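Local coordinates for protein-glutamine gamma-glutamyltransferase 2 (Pagrus major, PDB 1G0D), which probably catalyses the calcium-dependent cross-linking of proteins by joining peptide-bound glutamine to the amino group of lysine or to other primary amines, at residues Y240-P246 against K268-V274. Sequence-based numbering, arbitrary orientation.
Sequences YTDGVAP and KYGQCWV
The ring of Tyr269 lies against the turn of Tyr240 to Gly243. Tyr269 CB is 4.1 Å from CG of Pro246. With CG anti to its own carbonyl carbon (chi1 -60°), the ring runs back along the turn: Tyr269 CD2 meets CB of Tyr240, and Tyr269 CE2 comes 3.3 Å from the Tyr240 carbonyl O, which sits at the ring edge and in its plane. At the tip, Tyr269 OH accepts a hydrogen bond from Asp242 N (3.0 Å). Tyrosine suits this place because its flat ring can lie along the turn, edge to the Tyr240 carbonyl, while its hydroxyl takes the Asp242 N-H. CB of Lys268 covers one ring face.

The cis peptide between Lys268 and Tyr269 puts Lys268 O and Tyr269 N on the same side, so both can bond Val244: Val244 N donates to Lys268 O (2.6 Å), and Tyr269 N to Val244 O (2.9 Å). Glycine suits position 243, where Gly243 CA lies 3.3 Å from Lys268 O and the two backbones run close together.

Farther along, Pro246 CG packs against the Gln271 amide carbon CD (3.6 Å), while Pro246 CD lies over the rim of one Tyr240 face; the compact proline ring can touch both side chains. Gln271 NE2, which also bonds Arg235 O, donates to Tyr240 OH (3.2 Å) in its amide plane; that hydroxyl is bonded to Glu555 too. A water links Pro246 O to Trp273 NE1.

Gln271 is the N-cap residue of the helix that begins with the catalytic Cys272, and the Trp273 ring packs edge-to-face with Tyr515. The contact joins the 240-246 loop to the short strand 269-270 leading into that helix, in the papain-like core of a transglutaminase, whose Cys-His-Asp triad is completed by His332 and Asp355.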
loop_
_atom_site.group_PDB
_atom_site.type_symbol
_atom_site.label_atom_id
_atom_site.label_comp_id
_atom_site.label_asym_id
_atom_site.label_seq_id
_atom_site.Cartn_x
_atom_site.Cartn_y
_atom_site.Cartn_z
ATOM N N TYR A 240 5.684 20.606 -3.498
ATOM C CA TYR A 240 4.415 20.130 -2.952
ATOM C C TYR A 240 3.787 21.279 -2.233
ATOM O O TYR A 240 3.374 21.171 -1.075
ATOM C CB TYR A 240 4.674 18.992 -1.971
ATOM C CG TYR A 240 5.421 17.840 -2.590
ATOM C CD1 TYR A 240 4.805 16.985 -3.510
ATOM C CD2 TYR A 240 6.756 17.638 -2.308
ATOM C CE1 TYR A 240 5.518 15.969 -4.132
ATOM C CE2 TYR A 240 7.474 16.629 -2.920
ATOM C CZ TYR A 240 6.856 15.806 -3.825
ATOM O OH TYR A 240 7.606 14.822 -4.424
ATOM N N THR A 241 3.682 22.379 -2.962
ATOM C CA THR A 241 3.217 23.621 -2.398
ATOM C C THR A 241 2.130 23.672 -1.348
ATOM O O THR A 241 2.389 24.153 -0.232
ATOM C CB THR A 241 2.911 24.643 -3.500
ATOM O OG1 THR A 241 2.059 24.060 -4.483
ATOM C CG2 THR A 241 4.204 25.072 -4.157
ATOM N N ASP A 242 0.932 23.192 -1.619
ATOM C CA ASP A 242 -0.039 23.380 -0.552
ATOM C C ASP A 242 -0.512 22.137 0.144
ATOM O O ASP A 242 -1.712 21.902 0.272
ATOM C CB ASP A 242 -1.217 24.175 -1.091
ATOM C CG ASP A 242 -0.772 25.346 -1.952
ATOM O OD1 ASP A 242 -0.267 26.350 -1.375
ATOM O OD2 ASP A 242 -0.920 25.251 -3.201
ATOM N N GLY A 243 0.441 21.348 0.615
ATOM C CA GLY A 243 0.090 20.107 1.268
ATOM C C GLY A 243 1.287 19.411 1.844
ATOM O O GLY A 243 2.353 19.998 1.906
ATOM N N VAL A 244 1.117 18.168 2.291
ATOM C CA VAL A 244 2.225 17.426 2.857
ATOM C C VAL A 244 2.909 16.634 1.773
ATOM O O VAL A 244 2.260 16.042 0.936
ATOM C CB VAL A 244 1.744 16.442 3.940
ATOM C CG1 VAL A 244 2.927 15.670 4.454
ATOM C CG2 VAL A 244 1.069 17.189 5.095
ATOM N N ALA A 245 4.227 16.637 1.754
ATOM C CA ALA A 245 4.911 15.863 0.745
ATOM C C ALA A 245 4.676 14.386 1.041
ATOM O O ALA A 245 4.690 13.963 2.207
ATOM C CB ALA A 245 6.382 16.165 0.779
ATOM N N PRO A 246 4.451 13.577 -0.011
ATOM C CA PRO A 246 4.217 12.139 0.141
ATOM C C PRO A 246 5.232 11.383 0.996
ATOM O O PRO A 246 4.868 10.489 1.752
ATOM C CB PRO A 246 4.202 11.637 -1.298
ATOM C CG PRO A 246 3.690 12.777 -2.058
ATOM C CD PRO A 246 4.349 13.979 -1.424
ATOM N N LYS A 268 -3.671 16.444 0.206
ATOM C CA LYS A 268 -2.440 16.733 -0.537
ATOM C C LYS A 268 -1.184 16.371 0.265
ATOM O O LYS A 268 -0.955 16.953 1.320
ATOM C CB LYS A 268 -2.374 18.214 -0.864
ATOM C CG LYS A 268 -3.471 18.716 -1.777
ATOM C CD LYS A 268 -3.096 20.077 -2.343
ATOM C CE LYS A 268 -4.296 20.848 -2.769
ATOM N NZ LYS A 268 -5.284 20.812 -1.669
ATOM N N TYR A 269 -0.339 15.461 -0.220
ATOM C CA TYR A 269 -0.464 14.785 -1.519
ATOM C C TYR A 269 -0.066 13.326 -1.315
ATOM O O TYR A 269 0.323 12.929 -0.244
ATOM C CB TYR A 269 0.524 15.390 -2.547
ATOM C CG TYR A 269 0.373 16.887 -2.853
ATOM C CD1 TYR A 269 -0.584 17.371 -3.768
ATOM C CD2 TYR A 269 1.204 17.809 -2.241
ATOM C CE1 TYR A 269 -0.687 18.759 -4.046
ATOM C CE2 TYR A 269 1.111 19.176 -2.506
ATOM C CZ TYR A 269 0.176 19.664 -3.397
ATOM O OH TYR A 269 0.119 21.055 -3.577
ATOM N N GLY A 270 -0.117 12.534 -2.361
ATOM C CA GLY A 270 0.306 11.167 -2.205
ATOM C C GLY A 270 1.058 10.690 -3.439
ATOM O O GLY A 270 1.036 11.331 -4.499
ATOM N N GLN A 271 1.765 9.575 -3.277
ATOM C CA GLN A 271 2.484 8.927 -4.371
ATOM C C GLN A 271 2.147 7.422 -4.295
ATOM O O GLN A 271 1.569 6.988 -3.301
ATOM C CB GLN A 271 3.978 9.211 -4.264
ATOM C CG GLN A 271 4.333 10.397 -5.126
ATOM C CD GLN A 271 5.583 11.143 -4.691
ATOM O OE1 GLN A 271 6.472 10.605 -3.998
ATOM N NE2 GLN A 271 5.662 12.402 -5.110
ATOM N N CYS A 272 2.506 6.627 -5.308
ATOM C CA CYS A 272 2.120 5.219 -5.320
ATOM C C CYS A 272 2.157 4.395 -4.039
ATOM O O CYS A 272 1.142 3.775 -3.723
ATOM C CB CYS A 272 2.791 4.467 -6.470
ATOM S SG CYS A 272 4.442 3.998 -6.220
ATOM N N TRP A 273 3.244 4.376 -3.276
ATOM C CA TRP A 273 3.232 3.576 -2.030
ATOM C C TRP A 273 2.305 4.140 -0.916
ATOM O O TRP A 273 1.886 3.392 -0.029
ATOM C CB TRP A 273 4.656 3.362 -1.474
ATOM C CG TRP A 273 5.150 4.559 -0.819
ATOM C CD1 TRP A 273 4.987 4.907 0.489
ATOM C CD2 TRP A 273 5.760 5.678 -1.462
ATOM N NE1 TRP A 273 5.446 6.178 0.699
ATOM C CE2 TRP A 273 5.927 6.679 -0.488
ATOM C CE3 TRP A 273 6.178 5.936 -2.774
ATOM C CZ2 TRP A 273 6.496 7.923 -0.783
ATOM C CZ3 TRP A 273 6.737 7.157 -3.065
ATOM C CH2 TRP A 273 6.892 8.137 -2.077
ATOM N N VAL A 274 1.989 5.438 -0.936
ATOM C CA VAL A 274 1.066 6.018 0.054
ATOM C C VAL A 274 -0.411 5.646 -0.254
ATOM O O VAL A 274 -1.244 5.563 0.661
ATOM C CB VAL A 274 1.153 7.553 0.074
ATOM C CG1 VAL A 274 0.204 8.091 1.086
ATOM C CG2 VAL A 274 2.500 7.985 0.438
HETATM O O HOH W 1 5.454 8.217 2.751
#